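Local atomic coordinates of chinitase A (Streptomyces coelicolor, PDB entry 3EBV), a protein that probably hydrolyses internal glycosidic bonds of chitin through this family 18 glycosyl hydrolase domain, one piece of a longer protein. Residues Tyr234-Thr248 with Ala282-Leu294. Residues are numbered along the deposited sequence; the frame is centred on the assembly and turned at random. Where two conformers were deposited one is given.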
loop_
_atom_site.group_PDB
_atom_site.type_symbol
_atom_site.label_atom_id
_atom_site.label_comp_id
_atom_site.label_asym_id
_atom_site.label_seq_id
_atom_site.Cartn_x
_atom_site.Cartn_y
_atom_site.Cartn_z
ATOM N N TYR A 234 6.303 4.088 -14.115
ATOM C CA TYR A 234 5.550 5.342 -14.006
ATOM C C TYR A 234 4.572 5.475 -15.168
ATOM O O TYR A 234 4.955 5.222 -16.326
ATOM C CB TYR A 234 6.482 6.561 -14.012
ATOM C CG TYR A 234 5.727 7.851 -14.083
ATOM C CD1 TYR A 234 5.087 8.364 -12.972
ATOM C CD2 TYR A 234 5.618 8.542 -15.309
ATOM C CE1 TYR A 234 4.313 9.551 -13.048
ATOM C CE2 TYR A 234 4.880 9.717 -15.397
ATOM C CZ TYR A 234 4.235 10.213 -14.271
ATOM O OH TYR A 234 3.498 11.386 -14.400
ATOM N N VAL A 235 3.350 5.926 -14.861
ATOM C CA VAL A 235 2.411 6.348 -15.924
ATOM C C VAL A 235 1.835 7.725 -15.580
ATOM O O VAL A 235 1.746 8.127 -14.420
ATOM C CB VAL A 235 1.243 5.355 -16.120
ATOM C CG1 VAL A 235 1.758 3.995 -16.576
ATOM C CG2 VAL A 235 0.365 5.235 -14.829
ATOM N N SER A 236 1.437 8.478 -16.607
ATOM C CA SER A 236 0.757 9.743 -16.355
ATOM C C SER A 236 -0.491 9.511 -15.508
ATOM O O SER A 236 -1.125 8.441 -15.600
ATOM C CB SER A 236 0.369 10.438 -17.664
ATOM O OG SER A 236 -0.592 9.677 -18.373
ATOM N N PRO A 237 -0.873 10.497 -14.698
ATOM C CA PRO A 237 -2.129 10.344 -13.950
ATOM C C PRO A 237 -3.332 10.009 -14.869
ATOM O O PRO A 237 -4.212 9.242 -14.457
ATOM C CB PRO A 237 -2.291 11.704 -13.222
ATOM C CG PRO A 237 -0.887 12.255 -13.158
ATOM C CD PRO A 237 -0.160 11.755 -14.361
ATOM N N SER A 238 -3.363 10.549 -16.089
ATOM C CA SER A 238 -4.482 10.232 -16.998
ATOM C C SER A 238 -4.559 8.729 -17.252
ATOM O O SER A 238 -5.653 8.202 -17.432
ATOM C CB SER A 238 -4.315 10.978 -18.333
ATOM O OG SER A 238 -3.117 10.610 -18.988
ATOM N N VAL A 239 -3.413 8.028 -17.253
ATOM C CA VAL A 239 -3.406 6.564 -17.447
ATOM C C VAL A 239 -3.996 5.843 -16.217
ATOM O O VAL A 239 -4.773 4.877 -16.348
ATOM C CB VAL A 239 -1.993 6.016 -17.795
ATOM C CG1 VAL A 239 -1.972 4.469 -17.796
ATOM C CG2 VAL A 239 -1.505 6.588 -19.164
ATOM N N VAL A 240 -3.601 6.272 -15.017
ATOM C CA VAL A 240 -4.198 5.705 -13.817
ATOM C C VAL A 240 -5.725 5.921 -13.861
ATOM O O VAL A 240 -6.510 4.998 -13.562
ATOM C CB VAL A 240 -3.658 6.361 -12.500
ATOM C CG1 VAL A 240 -4.306 5.696 -11.283
ATOM C CG2 VAL A 240 -2.114 6.263 -12.458
ATOM N N ASN A 241 -6.146 7.144 -14.180
ATOM C CA ASN A 241 -7.596 7.474 -14.200
ATOM C C ASN A 241 -8.320 6.659 -15.262
ATOM O O ASN A 241 -9.431 6.216 -15.013
ATOM C CB ASN A 241 -7.792 8.984 -14.415
ATOM C CG ASN A 241 -7.215 9.789 -13.269
ATOM O OD1 ASN A 241 -7.023 9.264 -12.164
ATOM N ND2 ASN A 241 -6.978 11.090 -13.507
ATOM N N ALA A 242 -7.671 6.440 -16.412
ATOM C CA ALA A 242 -8.275 5.566 -17.423
ATOM C C ALA A 242 -8.453 4.141 -16.909
ATOM O O ALA A 242 -9.503 3.497 -17.142
ATOM C CB ALA A 242 -7.467 5.581 -18.683
ATOM N N ALA A 243 -7.441 3.605 -16.233
ATOM C CA ALA A 243 -7.572 2.253 -15.710
ATOM C C ALA A 243 -8.714 2.169 -14.677
ATOM O O ALA A 243 -9.449 1.183 -14.611
ATOM C CB ALA A 243 -6.219 1.812 -15.064
ATOM N N LEU A 244 -8.789 3.184 -13.814
ATOM C CA LEU A 244 -9.886 3.239 -12.832
ATOM C C LEU A 244 -11.244 3.250 -13.549
ATOM O O LEU A 244 -12.134 2.520 -13.129
ATOM C CB LEU A 244 -9.737 4.484 -11.943
ATOM C CG LEU A 244 -8.525 4.441 -10.985
ATOM C CD1 LEU A 244 -8.407 5.878 -10.421
ATOM C CD2 LEU A 244 -8.733 3.417 -9.880
ATOM N N ASP A 245 -11.347 4.079 -14.589
ATOM C CA ASP A 245 -12.594 4.144 -15.403
ATOM C C ASP A 245 -12.874 2.781 -16.011
ATOM O O ASP A 245 -14.032 2.336 -16.070
ATOM C CB ASP A 245 -12.450 5.172 -16.507
ATOM C CG ASP A 245 -12.464 6.601 -15.982
ATOM O OD1 ASP A 245 -12.764 6.795 -14.775
ATOM O OD2 ASP A 245 -12.183 7.471 -16.826
ATOM N N CYS A 246 -11.845 2.152 -16.556
ATOM C CA CYS A 246 -12.073 0.894 -17.262
ATOM C C CYS A 246 -12.645 -0.162 -16.323
ATOM O O CYS A 246 -13.662 -0.856 -16.618
ATOM C CB CYS A 246 -10.755 0.464 -17.911
ATOM S SG CYS A 246 -10.806 -1.166 -18.737
ATOM N N LEU A 247 -12.039 -0.281 -15.145
ATOM C CA LEU A 247 -12.466 -1.299 -14.177
ATOM C C LEU A 247 -13.822 -0.946 -13.567
ATOM O O LEU A 247 -14.624 -1.847 -13.352
ATOM C CB LEU A 247 -11.421 -1.412 -13.047
ATOM C CG LEU A 247 -10.107 -2.061 -13.542
ATOM C CD1 LEU A 247 -8.946 -1.784 -12.508
ATOM C CD2 LEU A 247 -10.243 -3.552 -13.742
ATOM N N THR A 248 -14.059 0.339 -13.265
ATOM C CA THR A 248 -15.290 0.701 -12.506
ATOM C C THR A 248 -16.522 0.907 -13.390
ATOM O O THR A 248 -17.638 0.683 -12.917
ATOM C CB THR A 248 -15.087 1.980 -11.651
ATOM O OG1 THR A 248 -14.765 3.098 -12.474
ATOM C CG2 THR A 248 -13.976 1.746 -10.579
ATOM N N ALA A 282 1.363 16.888 -8.759
ATOM C CA ALA A 282 0.559 16.630 -9.973
ATOM C C ALA A 282 -0.173 15.288 -9.853
ATOM O O ALA A 282 -1.385 15.199 -10.189
ATOM C CB ALA A 282 1.443 16.641 -11.198
ATOM N N TRP A 283 0.501 14.271 -9.352
ATOM C CA TRP A 283 -0.126 12.933 -9.315
ATOM C C TRP A 283 -1.309 12.957 -8.346
ATOM O O TRP A 283 -2.438 12.552 -8.717
ATOM C CB TRP A 283 0.923 11.873 -8.930
ATOM C CG TRP A 283 0.506 10.435 -9.152
ATOM C CD1 TRP A 283 0.853 9.647 -10.211
ATOM C CD2 TRP A 283 -0.292 9.629 -8.275
ATOM N NE1 TRP A 283 0.301 8.375 -10.066
ATOM C CE2 TRP A 283 -0.414 8.336 -8.893
ATOM C CE3 TRP A 283 -0.961 9.865 -7.062
ATOM C CZ2 TRP A 283 -1.140 7.288 -8.294
ATOM C CZ3 TRP A 283 -1.665 8.822 -6.453
ATOM C CH2 TRP A 283 -1.778 7.555 -7.094
ATOM N N SER A 284 -1.113 13.380 -7.092
ATOM C CA SER A 284 -2.221 13.358 -6.144
ATOM C C SER A 284 -3.339 14.343 -6.539
ATOM O O SER A 284 -4.534 14.067 -6.270
ATOM C CB SER A 284 -1.772 13.562 -4.696
ATOM O OG SER A 284 -1.097 14.818 -4.538
ATOM N N ASN A 285 -2.984 15.477 -7.158
ATOM C CA ASN A 285 -4.036 16.406 -7.599
ATOM C C ASN A 285 -4.979 15.684 -8.573
ATOM O O ASN A 285 -6.193 15.789 -8.436
ATOM C CB ASN A 285 -3.457 17.648 -8.268
ATOM C CG ASN A 285 -2.999 18.690 -7.257
ATOM O OD1 ASN A 285 -3.314 18.598 -6.078
ATOM N ND2 ASN A 285 -2.319 19.722 -7.758
ATOM N N SER A 286 -4.422 14.981 -9.554
ATOM C CA SER A 286 -5.268 14.446 -10.649
ATOM C C SER A 286 -5.889 13.122 -10.211
ATOM O O SER A 286 -7.106 12.943 -10.362
ATOM C CB SER A 286 -4.444 14.261 -11.902
ATOM O OG SER A 286 -5.170 13.440 -12.824
ATOM N N VAL A 287 -5.074 12.179 -9.724
ATOM C CA VAL A 287 -5.613 10.871 -9.280
ATOM C C VAL A 287 -6.524 11.037 -8.079
ATOM O O VAL A 287 -7.587 10.404 -7.996
ATOM C CB VAL A 287 -4.481 9.843 -9.030
ATOM C CG1 VAL A 287 -5.075 8.519 -8.539
ATOM C CG2 VAL A 287 -3.650 9.699 -10.288
ATOM N N GLY A 288 -6.157 11.895 -7.127
ATOM C CA GLY A 288 -7.036 12.124 -5.966
ATOM C C GLY A 288 -8.413 12.647 -6.362
ATOM O O GLY A 288 -9.431 12.123 -5.877
ATOM N N ALA A 289 -8.449 13.656 -7.240
ATOM C CA ALA A 289 -9.730 14.203 -7.694
ATOM C C ALA A 289 -10.524 13.074 -8.365
ATOM O O ALA A 289 -11.735 12.951 -8.158
ATOM C CB ALA A 289 -9.522 15.346 -8.681
ATOM N N HIS A 290 -9.842 12.248 -9.158
ATOM C CA HIS A 290 -10.568 11.219 -9.923
ATOM C C HIS A 290 -11.132 10.141 -9.011
ATOM O O HIS A 290 -12.303 9.708 -9.155
ATOM C CB HIS A 290 -9.672 10.592 -10.974
ATOM C CG HIS A 290 -10.443 10.000 -12.107
ATOM N ND1 HIS A 290 -10.996 10.791 -13.097
ATOM C CD2 HIS A 290 -10.775 8.720 -12.409
ATOM C CE1 HIS A 290 -11.623 10.013 -13.970
ATOM N NE2 HIS A 290 -11.510 8.756 -13.573
ATOM N N VAL A 291 -10.321 9.692 -8.051
ATOM C CA VAL A 291 -10.754 8.653 -7.107
ATOM C C VAL A 291 -11.913 9.160 -6.252
ATOM O O VAL A 291 -12.896 8.428 -6.031
ATOM C CB VAL A 291 -9.570 8.152 -6.225
ATOM C CG1 VAL A 291 -10.043 7.313 -5.020
ATOM C CG2 VAL A 291 -8.571 7.351 -7.086
ATOM N N HIS A 292 -11.816 10.403 -5.777
ATOM C CA HIS A 292 -12.830 10.968 -4.884
ATOM C C HIS A 292 -14.102 11.358 -5.629
ATOM O O HIS A 292 -15.103 11.732 -5.003
ATOM C CB HIS A 292 -12.239 12.113 -4.068
ATOM C CG HIS A 292 -11.137 11.643 -3.175
ATOM N ND1 HIS A 292 -9.956 12.353 -2.981
ATOM C CD2 HIS A 292 -11.020 10.502 -2.460
ATOM C CE1 HIS A 292 -9.174 11.661 -2.170
ATOM N NE2 HIS A 292 -9.790 10.534 -1.839
ATOM N N ALA A 293 -14.042 11.288 -6.956
ATOM C CA ALA A 293 -15.249 11.424 -7.787
ATOM C C ALA A 293 -15.875 10.072 -8.179
ATOM O O ALA A 293 -16.971 10.069 -8.765
ATOM C CB ALA A 293 -14.948 12.235 -9.013
ATOM N N LEU A 294 -15.214 8.937 -7.906
ATOM C CA LEU A 294 -15.836 7.617 -8.164
ATOM C C LEU A 294 -17.032 7.452 -7.214
ATOM O O LEU A 294 -18.162 7.256 -7.686
ATOM C CB LEU A 294 -14.857 6.427 -7.987
ATOM C CG LEU A 294 -13.488 6.359 -8.693
ATOM C CD1 LEU A 294 -12.641 5.210 -8.132
ATOM C CD2 LEU A 294 -13.626 6.213 -10.207
HETATM O O HOH W 1 1.981 6.870 -12.036
#
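Helices 237-248 and 282-292 run nearly parallel, their axes 9.0 Å apart and crossing at -17°, and illustrate how neighbouring outer helices of a TIM barrel combine apolar packing with a few directed polar bonds. At the first turn P237 is a knob in the hole formed by A282, W283, S286 and V287. V287 CG2 lies over one face of the W283 indole while also meeting P237 CB at 3.8 Å, and a water bridges W283 NE1 to V235 O. Further along, H290 has CG anti to the backbone N (chi1 -156°), which carries the imidazole across to helix 237-248. H290 NE2 donates an almost straight 2.6 Å bond to D245 OD1, on the syn side but tilted 32° out of the carboxylate plane, while N241 CB makes a CH-pi contact 3.6 Å from the centroid of the H290 ring. N241 ND2 adds a weak 3.0 Å bond to S286 OG; N241 OD1 is buried without a partner. Replacing H290 by an alanine would probably leave D245 OD1 without this donor and remove the face on which N241 stacks. L244 CD1 packs on V291 CG2 at 3.6 Å. Inward, V240 and L244 rest on strand 219-224, W283 and V287 on strand 267-271; separately, A243 and L247 touch helix 199-210.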